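PDB 3S5W: L-ornithine N(5)-monooxygenase from Pseudomonas aeruginosa, which catalyses the FAD- and NADPH-dependent hydroxylation of L-ornithine to N(5)-hydroxy-L-ornithine, the first step in making hydroxamate siderophores such as pyoverdin. Local coordinates for residues V104-L107 / D111-V114; L246-P251 / I313-G318; Y321-K324 / R330-F333; R398-Q403 / P433-E438; A411-G416 / E437-S442. All coordinates share one frame; numbering follows the deposited sequence.

Followed from the N terminus, the chain first closes interaction 1, a tight turn in which helix 103-109 gives way to helix 113-119. Interaction 2 comes next and closes a long loop, bringing the end of helix 237-249 against helix 310-326. That second helix then serves interaction 3, where its last turns are held to the residues entering strand 332-334. The two meet directly, since Arg330 of interaction 3 reaches backbone carbonyls of 246-251. On the opposite side of the chain's centre, interactions 4 and 5 join the loop 398-403 and strand 411-414 to helix 432-447. Interaction 5 opens inside the span of interaction 4 and ends just beyond it, the two sharing Glu437 and Glu438.

Interaction 1: V104-L107 / D111-V114; sequences VNYL and DRLV
Asp111, with a positive phi of 61°, carries the chain through a left-handed backbone conformation between two helices, and across this turn Leu107 and Arg112 are joined. The amide N of Arg112 gives its hydrogen to Leu107 O at 2.9 Å, the long bond of the helix end, and it is paired with a second bond from Asp111 N to His108 O. Asp111 N also comes near Leu107 O, but at an angle too poor for a bond.

The side chain of Arg112 doubles back over this link. Its chain is bent at chi3, which sends the guanidinium toward Tyr106, where Arg112 NH2 donates to Tyr106 OH at 2.8 Å with an N-H...O angle of 152°. The OH lies almost in the guanidinium plane, at its edge, while the ring itself stands 75° from that plane. Glu128 takes a salt bridge from the same NH2, and Asp131 is hydrogen-bonded to the phenol, so both polar ends are tied to helix 126-137.

Next to this polar bridge lies a small apolar contact. Leu113 CD1 touches both Val104 CG1, at 3.9 Å, and Leu107 CD1, at 4.0 Å. On the other branch of Leu107, CD2 lies 4.0 Å from Arg112 NH2, beside the guanidinium. Leu113 reaches these partners with CG anti to its backbone N.

Arg112 is also the N-cap residue of the helix that follows, so one short link ends a helix and begins another. With Asp111 as the C-prime residue, the termination is a Schellman motif.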
# COMPACT_ATOMS: atom_id res chain seq x y z
N VAL A 104 10.41 -18.29 5.43
CA VAL A 104 11.12 -19.29 6.26
C VAL A 104 12.57 -19.43 5.79
O VAL A 104 13.50 -19.48 6.60
CB VAL A 104 10.36 -20.62 6.35
CG1 VAL A 104 11.14 -21.68 7.15
CG2 VAL A 104 9.00 -20.41 6.98
N ASN A 105 12.78 -19.44 4.48
CA ASN A 105 14.16 -19.55 3.98
C ASN A 105 14.99 -18.32 4.32
O ASN A 105 16.16 -18.43 4.71
CB ASN A 105 14.24 -19.89 2.50
CG ASN A 105 15.61 -20.47 2.15
OD1 ASN A 105 16.08 -21.38 2.83
ND2 ASN A 105 16.27 -19.91 1.15
N TYR A 106 14.35 -17.15 4.20
CA TYR A 106 14.94 -15.90 4.60
C TYR A 106 15.47 -15.97 6.05
O TYR A 106 16.62 -15.59 6.32
CB TYR A 106 13.93 -14.75 4.38
CG TYR A 106 14.18 -13.57 5.27
CD1 TYR A 106 13.44 -13.38 6.44
CD2 TYR A 106 15.18 -12.65 4.96
CE1 TYR A 106 13.70 -12.32 7.27
CE2 TYR A 106 15.43 -11.56 5.79
CZ TYR A 106 14.69 -11.40 6.94
OH TYR A 106 14.93 -10.34 7.77
N LEU A 107 14.63 -16.47 6.97
CA LEU A 107 15.05 -16.62 8.38
C LEU A 107 16.23 -17.58 8.52
O LEU A 107 17.18 -17.30 9.25
CB LEU A 107 13.88 -17.15 9.24
CG LEU A 107 12.69 -16.19 9.41
CD1 LEU A 107 11.57 -16.99 10.14
CD2 LEU A 107 13.13 -14.94 10.18
N ASP A 111 20.24 -17.12 9.92
CA ASP A 111 20.60 -17.89 11.13
C ASP A 111 19.65 -17.57 12.27
O ASP A 111 20.05 -17.49 13.44
CB ASP A 111 22.07 -17.64 11.54
CG ASP A 111 23.07 -18.26 10.56
OD1 ASP A 111 22.71 -19.19 9.81
OD2 ASP A 111 24.25 -17.83 10.55
N ARG A 112 18.39 -17.37 11.91
CA ARG A 112 17.41 -16.83 12.85
C ARG A 112 16.13 -17.66 12.94
O ARG A 112 15.21 -17.27 13.63
CB ARG A 112 17.07 -15.39 12.42
CG ARG A 112 16.71 -14.51 13.53
CD ARG A 112 16.81 -13.03 13.15
NE ARG A 112 15.80 -12.60 12.18
CZ ARG A 112 16.10 -11.91 11.08
NH1 ARG A 112 17.37 -11.60 10.83
NH2 ARG A 112 15.12 -11.50 10.26
N LEU A 113 16.09 -18.81 12.25
CA LEU A 113 14.84 -19.54 12.15
C LEU A 113 14.45 -20.09 13.56
O LEU A 113 13.31 -19.98 13.97
CB LEU A 113 14.94 -20.67 11.10
CG LEU A 113 13.72 -21.61 10.96
CD1 LEU A 113 12.37 -20.87 10.79
CD2 LEU A 113 13.89 -22.62 9.82
N VAL A 114 15.42 -20.63 14.30
CA VAL A 114 15.08 -21.21 15.62
C VAL A 114 14.62 -20.11 16.59
O VAL A 114 13.61 -20.27 17.29
CB VAL A 114 16.23 -22.06 16.24
CG1 VAL A 114 15.68 -22.79 17.47
CG2 VAL A 114 16.70 -23.09 15.25

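Interaction 2: L246-P251 / I313-G318; sequences LNDSYP and IERIYG
Arg315 leaves its helix with CG anti to the carbonyl carbon (chi1 -83°) and then turns at chi3 (70°), a bend that swings the guanidinium across to the neighbouring helix; there Asp248 has CG set beside its own backbone N, which sets the carboxylate facing the arginine. The two chains cross at about a right angle, yet the flat ends lie only 14° from coplanar.

A salt bridge results between Asp248 OD2 and Arg315 NH2, 2.8 Å apart, with the oxygen at the edge of the guanidinium and in its plane. It is a one-oxygen contact: the other carboxylate oxygen is linked to the arginine through a water. That water donates to Asp248 OD1 at 2.9 Å and accepts from Arg315 NH2 at 2.6 Å, and it too lies in the guanidinium plane. A single nitrogen therefore serves both the direct bridge and the mediated one.

Asp248 OD1 is gripped a second time from within its own helix, where Asn247 ND2 donates to it at 3.0 Å, nearly along the C-O axis of the carboxylate. This neighbour helps fix the rotation of the carboxylate. On the other terminal nitrogen of the guanidinium, NH1 makes a weak hydrogen bond to Gln80 OE1.

The contact pins the C-terminal end of helix 237-249, which begins at the NADP(+)-binding Gln237, to helix 310-326. Lying at the protein surface, the ion pair is partly hydrated, and its attraction is probably softened by solvent rather than acting with the full strength of a buried pair.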
# COMPACT_ATOMS: atom_id res chain seq x y z
N LEU A 246 2.98 8.02 19.39
CA LEU A 246 3.04 9.27 20.14
C LEU A 246 2.97 9.00 21.64
O LEU A 246 3.79 9.55 22.42
CB LEU A 246 1.96 10.28 19.71
CG LEU A 246 2.14 10.74 18.25
CD1 LEU A 246 0.94 11.57 17.81
CD2 LEU A 246 3.42 11.55 18.11
N ASN A 247 2.01 8.17 22.05
CA ASN A 247 1.84 7.89 23.48
C ASN A 247 3.12 7.32 24.11
O ASN A 247 3.54 7.75 25.22
CB ASN A 247 0.72 6.87 23.69
CG ASN A 247 0.50 6.54 25.17
OD1 ASN A 247 0.02 7.38 25.93
ND2 ASN A 247 0.87 5.33 25.59
N ASP A 248 3.71 6.34 23.40
CA ASP A 248 4.83 5.57 23.93
C ASP A 248 6.17 6.31 23.83
O ASP A 248 7.01 6.15 24.70
CB ASP A 248 4.95 4.19 23.24
CG ASP A 248 3.82 3.23 23.60
OD1 ASP A 248 2.99 3.55 24.47
OD2 ASP A 248 3.76 2.13 22.98
N SER A 249 6.37 7.11 22.78
CA SER A 249 7.71 7.61 22.43
C SER A 249 7.90 9.11 22.53
O SER A 249 9.04 9.59 22.48
CB SER A 249 8.07 7.18 21.03
OG SER A 249 8.45 5.84 21.07
N TYR A 250 6.79 9.84 22.63
CA TYR A 250 6.82 11.29 22.69
C TYR A 250 6.08 11.77 23.91
O TYR A 250 4.96 12.27 23.79
CB TYR A 250 6.23 11.87 21.40
CG TYR A 250 7.04 11.51 20.19
CD1 TYR A 250 6.88 10.28 19.56
CD2 TYR A 250 8.01 12.40 19.70
CE1 TYR A 250 7.65 9.94 18.48
CE2 TYR A 250 8.78 12.06 18.62
CZ TYR A 250 8.59 10.83 18.01
OH TYR A 250 9.35 10.50 16.91
N PRO A 251 6.73 11.66 25.10
CA PRO A 251 6.03 11.91 26.35
C PRO A 251 5.49 13.35 26.45
O PRO A 251 4.51 13.57 27.11
CB PRO A 251 7.08 11.59 27.45
CG PRO A 251 8.42 11.58 26.74
CD PRO A 251 8.12 11.21 25.31
N ILE A 313 -6.65 -2.08 19.67
CA ILE A 313 -7.83 -1.40 20.28
C ILE A 313 -7.78 -1.50 21.82
O ILE A 313 -7.97 -0.51 22.54
CB ILE A 313 -9.17 -1.99 19.77
CG1 ILE A 313 -9.26 -1.81 18.24
CG2 ILE A 313 -10.33 -1.35 20.52
CD1 ILE A 313 -10.61 -2.25 17.61
N GLU A 314 -7.50 -2.70 22.32
CA GLU A 314 -7.46 -2.91 23.80
C GLU A 314 -6.37 -2.02 24.43
O GLU A 314 -6.57 -1.42 25.49
CB GLU A 314 -7.19 -4.39 24.10
CG GLU A 314 -8.46 -5.26 23.99
CD GLU A 314 -8.16 -6.79 23.93
OE1 GLU A 314 -9.07 -7.54 23.49
OE2 GLU A 314 -7.04 -7.23 24.31
N ARG A 315 -5.23 -1.94 23.74
CA ARG A 315 -4.12 -1.09 24.22
C ARG A 315 -4.54 0.37 24.29
O ARG A 315 -4.29 1.05 25.28
CB ARG A 315 -2.88 -1.18 23.34
CG ARG A 315 -2.00 -2.36 23.66
CD ARG A 315 -0.73 -2.34 22.78
NE ARG A 315 0.24 -1.28 23.10
CZ ARG A 315 1.42 -1.15 22.50
NH1 ARG A 315 1.77 -2.01 21.55
NH2 ARG A 315 2.27 -0.18 22.83
N ILE A 316 -5.19 0.86 23.24
CA ILE A 316 -5.62 2.26 23.23
C ILE A 316 -6.70 2.52 24.30
O ILE A 316 -6.65 3.53 25.04
CB ILE A 316 -6.04 2.69 21.79
CG1 ILE A 316 -4.77 2.73 20.92
CG2 ILE A 316 -6.65 4.08 21.76
CD1 ILE A 316 -5.06 2.76 19.43
N TYR A 317 -7.66 1.62 24.39
CA TYR A 317 -8.71 1.79 25.40
C TYR A 317 -8.06 1.86 26.80
O TYR A 317 -8.46 2.68 27.63
CB TYR A 317 -9.66 0.61 25.34
CG TYR A 317 -10.92 0.88 26.12
CD1 TYR A 317 -11.96 1.61 25.54
CD2 TYR A 317 -11.08 0.42 27.44
CE1 TYR A 317 -13.14 1.86 26.24
CE2 TYR A 317 -12.28 0.67 28.15
CZ TYR A 317 -13.29 1.39 27.53
OH TYR A 317 -14.49 1.66 28.16
N GLY A 318 -7.02 1.05 27.00
CA GLY A 318 -6.28 1.03 28.28
C GLY A 318 -5.63 2.38 28.57
O GLY A 318 -5.60 2.83 29.72
O HOH W 1 1.29 1.23 24.75

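Interaction 3: Y321-K324 / R330-F333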
# COMPACT_ATOMS: atom_id res chain seq x y z
N TYR A 321 -8.35 4.62 29.63
CA TYR A 321 -8.89 4.15 30.93
C TYR A 321 -7.93 4.64 32.04
O TYR A 321 -8.38 5.14 33.06
CB TYR A 321 -8.96 2.61 30.96
CG TYR A 321 -9.41 2.12 32.32
CD1 TYR A 321 -10.77 2.03 32.62
CD2 TYR A 321 -8.48 1.83 33.33
CE1 TYR A 321 -11.22 1.59 33.88
CE2 TYR A 321 -8.92 1.42 34.60
CZ TYR A 321 -10.29 1.30 34.86
OH TYR A 321 -10.72 0.91 36.10
N ARG A 322 -6.63 4.52 31.82
CA ARG A 322 -5.68 4.95 32.84
C ARG A 322 -5.74 6.46 33.13
O ARG A 322 -5.43 6.88 34.26
CB ARG A 322 -4.26 4.45 32.53
CG ARG A 322 -4.18 2.91 32.77
CD ARG A 322 -2.76 2.35 32.67
NE ARG A 322 -2.19 2.57 31.36
CZ ARG A 322 -2.33 1.73 30.32
NH1 ARG A 322 -3.02 0.60 30.45
NH2 ARG A 322 -1.77 2.04 29.17
N GLN A 323 -6.17 7.25 32.14
CA GLN A 323 -6.39 8.69 32.34
C GLN A 323 -7.55 8.94 33.29
O GLN A 323 -7.54 9.93 34.05
CB GLN A 323 -6.65 9.42 30.99
CG GLN A 323 -5.42 9.43 30.12
CD GLN A 323 -5.49 10.30 28.86
OE1 GLN A 323 -4.48 10.44 28.18
NE2 GLN A 323 -6.65 10.83 28.53
N LYS A 324 -8.54 8.04 33.27
CA LYS A 324 -9.64 8.14 34.24
C LYS A 324 -9.15 7.82 35.66
O LYS A 324 -9.58 8.46 36.62
CB LYS A 324 -10.84 7.27 33.84
CG LYS A 324 -11.42 7.68 32.52
CD LYS A 324 -12.57 6.79 32.08
CE LYS A 324 -13.03 7.26 30.69
NZ LYS A 324 -13.80 6.25 29.88
N ARG A 330 -3.99 13.74 29.32
CA ARG A 330 -2.96 13.97 28.31
C ARG A 330 -3.57 13.92 26.90
O ARG A 330 -3.48 14.90 26.15
CB ARG A 330 -1.87 12.89 28.49
CG ARG A 330 -0.73 13.01 27.53
CD ARG A 330 0.39 12.01 27.76
NE ARG A 330 1.22 11.99 26.55
CZ ARG A 330 1.97 10.98 26.14
NH1 ARG A 330 2.04 9.87 26.87
NH2 ARG A 330 2.65 11.08 25.00
N HIS A 331 -4.23 12.81 26.59
CA HIS A 331 -4.81 12.57 25.27
C HIS A 331 -6.31 12.72 25.27
O HIS A 331 -6.92 12.64 26.33
CB HIS A 331 -4.48 11.15 24.83
CG HIS A 331 -3.01 10.89 24.75
ND1 HIS A 331 -2.39 9.83 25.38
CD2 HIS A 331 -2.04 11.59 24.14
CE1 HIS A 331 -1.09 9.88 25.14
NE2 HIS A 331 -0.85 10.94 24.39
N ALA A 332 -6.89 12.89 24.08
CA ALA A 332 -8.33 12.97 23.89
C ALA A 332 -8.78 12.05 22.76
O ALA A 332 -8.14 11.95 21.69
CB ALA A 332 -8.77 14.42 23.64
N PHE A 333 -9.89 11.35 23.00
CA PHE A 333 -10.49 10.48 22.02
C PHE A 333 -11.74 11.20 21.48
O PHE A 333 -12.81 11.14 22.07
CB PHE A 333 -10.89 9.13 22.65
CG PHE A 333 -11.35 8.12 21.66
CD1 PHE A 333 -10.44 7.51 20.80
CD2 PHE A 333 -12.70 7.76 21.60
CE1 PHE A 333 -10.88 6.57 19.85
CE2 PHE A 333 -13.15 6.82 20.67
CZ PHE A 333 -12.22 6.24 19.76
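The carboxamide of Gln323 is turned 23° from the plane of the His331 imidazole, a ring that has Arg330 CG over the centre of one face, 3.7 Å above the plane. NE2 of the imidazole in turn lies above one face of the Arg330 guanidinium, toward the rim, and Phe243 meets the ring edge-to-face.

What joins the segments is the Gln323 amide, which grips the backbone of His331 at both ends. Gln323 OE1 accepts from His331 N at 2.9 Å with an N-H...O angle of 163°, and Gln323 NE2 donates to His331 O, again at 2.9 Å and at 170°, with that carbonyl oxygen in the amide plane. One side chain thus matches the donor and the acceptor of one residue, much as a neighbouring strand would. The amide gets there on a chain that is extended beyond CG. Gln323 OE1 also packs on CB of His331, 3.4 Å away.

Arg330 leads off the other way. Its NE is hydrogen-bonded to Val253 O and its NH1 to Asn247 O, tying it to the last turn of helix 237-249 and the start of strand 253-258.

Strand 332-334 is one of the two outermost strands of the parallel five-stranded sheet of the NADP(+)-binding part. Ala332 pairs with strand 253-258 on the inner side, and Gln323, near the end of helix 310-326, holds the residue where the chain comes in.

Interaction 4: R398-Q403 / P433-E438; sequences RDYRLQ and PVRAEE. With PO4 (phosphate ion), chain G.
Tyr400 has a positive phi (75°), which turns the loop 398-403 and aims its ring at helix 432-447. One face of that ring lies on the aliphatic part of Arg435: CD of Arg435 stands 3.6 Å from the Tyr400 ring centroid, 21° off the normal, in a CH-pi contact. The opposite face has the carbonyl O of Arg398 above its rim. The bend of Arg435 at chi3 carries the guanidinium past the ring, leaving its charge at most weakly attracted to the pi system. It goes instead to Gln415 OE1, bonded to NE, and to Ser41 and Asp426, close to the bound FAD.

Glu438 OE1 comes to the edge of the Tyr400 ring, in its plane, and forms the salt bridge with Arg398. Arg398 NH1 donates to Glu438 OE1 at 2.9 Å from above the carboxylate plane, while Arg398 NH2 makes a weak bond to Glu438 OE2 at 2.9 Å; the two flat groups stand 66° apart, too far turned for a flat two-pronged pair. Asp283 of helix 279-287 holds Arg398 NE as well.

The loop 398-403 is thus packed on helix 432-447 in the FAD-binding part of the fold, just after the FAD-binding residues 427-429.

Two waters extend the network from the phenol. One lies 2.6 Å from Tyr400 OH and accepts from Arg435 NH1; the other, 2.8 Å from Tyr400 OH, donates to Glu438 OE1. Farther along the loop, Arg401 grips a phosphate ion, probably from the crystallisation liquor: Arg401 NH1 donates to phosphate O1 at 2.8 Å and NH2 to O2, with His446 ND1 bound to the same ion.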
# COMPACT_ATOMS: atom_id res chain seq x y z
N ARG A 398 -9.34 -10.84 -16.36
CA ARG A 398 -9.02 -11.77 -15.26
C ARG A 398 -7.51 -11.81 -15.01
O ARG A 398 -7.07 -11.76 -13.85
CB ARG A 398 -9.55 -13.17 -15.56
CG ARG A 398 -9.25 -14.24 -14.48
CD ARG A 398 -9.74 -13.83 -13.06
NE ARG A 398 -9.29 -14.79 -12.04
CZ ARG A 398 -8.07 -14.80 -11.48
NH1 ARG A 398 -7.16 -13.87 -11.79
NH2 ARG A 398 -7.77 -15.72 -10.56
N ASP A 399 -6.73 -11.87 -16.10
CA ASP A 399 -5.26 -11.92 -16.02
C ASP A 399 -4.55 -10.56 -15.76
O ASP A 399 -3.33 -10.46 -15.90
CB ASP A 399 -4.68 -12.59 -17.28
CG ASP A 399 -4.93 -11.77 -18.57
OD1 ASP A 399 -5.71 -10.79 -18.50
OD2 ASP A 399 -4.36 -12.12 -19.62
N TYR A 400 -5.32 -9.55 -15.37
CA TYR A 400 -4.84 -8.22 -14.97
C TYR A 400 -4.39 -7.35 -16.16
O TYR A 400 -3.78 -6.32 -15.97
CB TYR A 400 -3.74 -8.30 -13.88
CG TYR A 400 -4.23 -9.03 -12.65
CD1 TYR A 400 -4.96 -8.34 -11.66
CD2 TYR A 400 -4.00 -10.41 -12.49
CE1 TYR A 400 -5.44 -9.01 -10.51
CE2 TYR A 400 -4.48 -11.09 -11.34
CZ TYR A 400 -5.20 -10.36 -10.36
OH TYR A 400 -5.68 -10.99 -9.23
N ARG A 401 -4.75 -7.78 -17.37
CA ARG A 401 -4.40 -7.04 -18.58
C ARG A 401 -5.49 -6.03 -18.92
O ARG A 401 -6.69 -6.38 -18.93
CB ARG A 401 -4.22 -8.04 -19.73
CG ARG A 401 -3.64 -7.39 -20.95
CD ARG A 401 -3.17 -8.42 -21.89
NE ARG A 401 -2.94 -7.83 -23.19
CZ ARG A 401 -2.65 -8.54 -24.27
NH1 ARG A 401 -2.58 -9.87 -24.19
NH2 ARG A 401 -2.43 -7.92 -25.43
N LEU A 402 -5.07 -4.78 -19.13
CA LEU A 402 -5.94 -3.68 -19.55
C LEU A 402 -6.44 -3.97 -20.95
O LEU A 402 -5.64 -4.27 -21.84
CB LEU A 402 -5.18 -2.33 -19.55
CG LEU A 402 -4.54 -1.79 -18.27
CD1 LEU A 402 -4.35 -0.26 -18.32
CD2 LEU A 402 -5.38 -2.16 -17.08
N GLN A 403 -7.75 -3.90 -21.15
CA GLN A 403 -8.31 -4.12 -22.48
C GLN A 403 -8.05 -2.89 -23.35
O GLN A 403 -8.35 -1.76 -22.96
CB GLN A 403 -9.80 -4.53 -22.46
CG GLN A 403 -10.43 -4.87 -23.86
CD GLN A 403 -9.61 -5.87 -24.76
OE1 GLN A 403 -8.37 -5.80 -24.85
NE2 GLN A 403 -10.33 -6.77 -25.43
N PRO A 433 1.66 -14.42 -4.65
CA PRO A 433 2.29 -15.54 -5.39
C PRO A 433 1.46 -16.08 -6.55
O PRO A 433 2.02 -16.52 -7.58
CB PRO A 433 2.46 -16.64 -4.32
CG PRO A 433 2.50 -15.89 -3.00
CD PRO A 433 1.55 -14.70 -3.19
N VAL A 434 0.14 -16.10 -6.38
CA VAL A 434 -0.77 -16.57 -7.41
C VAL A 434 -0.95 -15.52 -8.53
O VAL A 434 -0.94 -15.88 -9.74
CB VAL A 434 -2.14 -17.03 -6.76
CG1 VAL A 434 -3.11 -17.47 -7.81
CG2 VAL A 434 -1.89 -18.20 -5.75
N ARG A 435 -1.12 -14.24 -8.16
CA ARG A 435 -1.19 -13.19 -9.18
C ARG A 435 0.09 -13.14 -10.03
O ARG A 435 0.03 -12.95 -11.25
CB ARG A 435 -1.46 -11.84 -8.53
CG ARG A 435 -1.68 -10.71 -9.51
CD ARG A 435 -2.33 -9.54 -8.80
NE ARG A 435 -1.42 -8.69 -8.04
CZ ARG A 435 -1.80 -7.97 -6.99
NH1 ARG A 435 -3.04 -8.09 -6.54
NH2 ARG A 435 -0.95 -7.14 -6.39
N ALA A 436 1.25 -13.31 -9.39
CA ALA A 436 2.52 -13.31 -10.11
C ALA A 436 2.55 -14.45 -11.14
O ALA A 436 3.02 -14.26 -12.27
CB ALA A 436 3.68 -13.47 -9.13
N GLU A 437 2.08 -15.63 -10.74
CA GLU A 437 2.03 -16.78 -11.64
C GLU A 437 1.05 -16.49 -12.79
O GLU A 437 1.31 -16.85 -13.95
CB GLU A 437 1.57 -18.03 -10.90
CG GLU A 437 1.42 -19.26 -11.80
CD GLU A 437 1.43 -20.55 -11.01
OE1 GLU A 437 0.51 -20.74 -10.19
OE2 GLU A 437 2.35 -21.37 -11.21
N GLU A 438 -0.04 -15.81 -12.48
CA GLU A 438 -1.05 -15.51 -13.49
C GLU A 438 -0.58 -14.45 -14.52
O GLU A 438 -0.74 -14.65 -15.74
CB GLU A 438 -2.36 -15.10 -12.85
CG GLU A 438 -3.06 -16.28 -12.10
CD GLU A 438 -4.28 -15.84 -11.31
OE1 GLU A 438 -4.49 -14.62 -11.13
OE2 GLU A 438 -5.05 -16.72 -10.84
P PO4 G . -2.68 -10.47 -27.82
O1 PO4 G . -1.95 -11.10 -26.64
O2 PO4 G . -2.12 -9.08 -28.06
O3 PO4 G . -2.48 -11.33 -29.04
O4 PO4 G . -4.16 -10.37 -27.53
O HOH W 2 -5.77 -9.56 -7.12
O HOH W 3 -4.57 -13.45 -8.58

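Interaction 5: A411-G416 / E437-S442; sequences AIYAQG and EEISGS
Ile439 presses its CG2 methyl on the ring face of Tyr413, packing helix 432-447 against strand 411-414, a strand of the FAD-binding sheet that pairs in parallel with strand 183-186. The Ile439 methyl stands 4.1 Å from the Tyr413 ring centroid and 23° off the normal, a CH-pi contact over the face but offset toward the rim, where CD2 and CG lie nearest.

The other branch of the isoleucine works on a different partner. Ile439 CD1 is 3.5 Å from both CG and CD of Gln415, so the end of the side chain lies close against the glutamine. That split is set by chi1 of -64°, which puts CG2 anti to the backbone N and CG1 beside it, one branch for each neighbour.

At the ring edge, in its plane, the third contact is polar: Tyr413 OH gives its hydrogen to Ser442 OG at 2.6 Å. The serine oxygen is brought there by a first torsion that sets OG anti to the backbone N (chi1 174°).

Polar ends are held from the second shell. Arg435, one turn earlier on the same helix, holds the oxygen of the Gln415 amide, whose NE2 makes a weak bond to Ser41 O at the start of helix 40-56. The Gln415 side chain lies about 5 Å from the bound FAD. Val185 of strand 183-186 touches both Tyr413 and Gln415. The serine has a second partner in the neighbouring loop, where Ser442 OG is hydrogen-bonded to Asp399 OD2 at 2.7 Å.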
# COMPACT_ATOMS: atom_id res chain seq x y z
N ALA A 411 1.02 -5.49 -24.58
CA ALA A 411 0.25 -5.91 -23.40
C ALA A 411 0.61 -4.98 -22.24
O ALA A 411 1.80 -4.74 -21.98
CB ALA A 411 0.57 -7.37 -23.06
N ILE A 412 -0.41 -4.43 -21.58
CA ILE A 412 -0.23 -3.61 -20.38
C ILE A 412 -0.99 -4.26 -19.21
O ILE A 412 -2.19 -4.52 -19.31
CB ILE A 412 -0.76 -2.18 -20.60
CG1 ILE A 412 -0.10 -1.56 -21.87
CG2 ILE A 412 -0.53 -1.32 -19.33
CD1 ILE A 412 -0.83 -0.38 -22.41
N TYR A 413 -0.27 -4.53 -18.12
CA TYR A 413 -0.87 -5.13 -16.92
C TYR A 413 -0.82 -4.11 -15.79
O TYR A 413 0.04 -3.22 -15.78
CB TYR A 413 -0.10 -6.39 -16.54
CG TYR A 413 -0.10 -7.47 -17.59
CD1 TYR A 413 0.84 -7.47 -18.63
CD2 TYR A 413 -1.01 -8.52 -17.54
CE1 TYR A 413 0.85 -8.48 -19.60
CE2 TYR A 413 -0.99 -9.54 -18.50
CZ TYR A 413 -0.05 -9.50 -19.53
OH TYR A 413 -0.04 -10.51 -20.49
N ALA A 414 -1.74 -4.22 -14.83
CA ALA A 414 -1.72 -3.36 -13.65
C ALA A 414 -1.97 -4.21 -12.40
O ALA A 414 -2.78 -5.10 -12.45
CB ALA A 414 -2.76 -2.27 -13.77
N GLN A 415 -1.27 -3.90 -11.31
CA GLN A 415 -1.42 -4.67 -10.07
C GLN A 415 -1.84 -3.72 -8.97
O GLN A 415 -1.20 -2.68 -8.77
CB GLN A 415 -0.08 -5.33 -9.69
CG GLN A 415 0.38 -6.37 -10.69
CD GLN A 415 1.36 -7.33 -10.08
OE1 GLN A 415 1.00 -8.12 -9.20
NE2 GLN A 415 2.63 -7.27 -10.52
N GLY A 416 -2.93 -4.08 -8.27
CA GLY A 416 -3.40 -3.34 -7.10
C GLY A 416 -4.47 -2.31 -7.41
O GLY A 416 -4.84 -1.52 -6.53
N GLU A 437 2.08 -15.63 -10.74
CA GLU A 437 2.03 -16.78 -11.64
C GLU A 437 1.05 -16.49 -12.79
O GLU A 437 1.31 -16.85 -13.95
CB GLU A 437 1.57 -18.03 -10.90
CG GLU A 437 1.42 -19.26 -11.80
CD GLU A 437 1.43 -20.55 -11.01
OE1 GLU A 437 0.51 -20.74 -10.19
OE2 GLU A 437 2.35 -21.37 -11.21
N GLU A 438 -0.04 -15.81 -12.48
CA GLU A 438 -1.05 -15.51 -13.49
C GLU A 438 -0.58 -14.45 -14.52
O GLU A 438 -0.74 -14.65 -15.74
CB GLU A 438 -2.36 -15.10 -12.85
CG GLU A 438 -3.06 -16.28 -12.10
CD GLU A 438 -4.28 -15.84 -11.31
OE1 GLU A 438 -4.49 -14.62 -11.13
OE2 GLU A 438 -5.05 -16.72 -10.84
N ILE A 439 -0.01 -13.36 -14.03
CA ILE A 439 0.52 -12.32 -14.92
C ILE A 439 1.72 -12.85 -15.73
O ILE A 439 1.80 -12.61 -16.94
CB ILE A 439 0.88 -11.05 -14.16
CG1 ILE A 439 -0.37 -10.43 -13.53
CG2 ILE A 439 1.58 -10.04 -15.09
CD1 ILE A 439 -0.09 -9.29 -12.61
N SER A 440 2.65 -13.56 -15.08
CA SER A 440 3.81 -14.08 -15.78
C SER A 440 3.40 -15.09 -16.89
O SER A 440 3.96 -15.05 -17.99
CB SER A 440 4.89 -14.63 -14.84
OG SER A 440 4.43 -15.78 -14.17
N GLY A 441 2.42 -15.94 -16.59
CA GLY A 441 1.84 -16.87 -17.58
C GLY A 441 1.23 -16.15 -18.78
O GLY A 441 1.49 -16.50 -19.95
N SER A 442 0.39 -15.16 -18.50
CA SER A 442 -0.24 -14.38 -19.54
C SER A 442 0.83 -13.67 -20.41
O SER A 442 0.71 -13.64 -21.64
CB SER A 442 -1.17 -13.36 -18.92
OG SER A 442 -1.70 -12.47 -19.89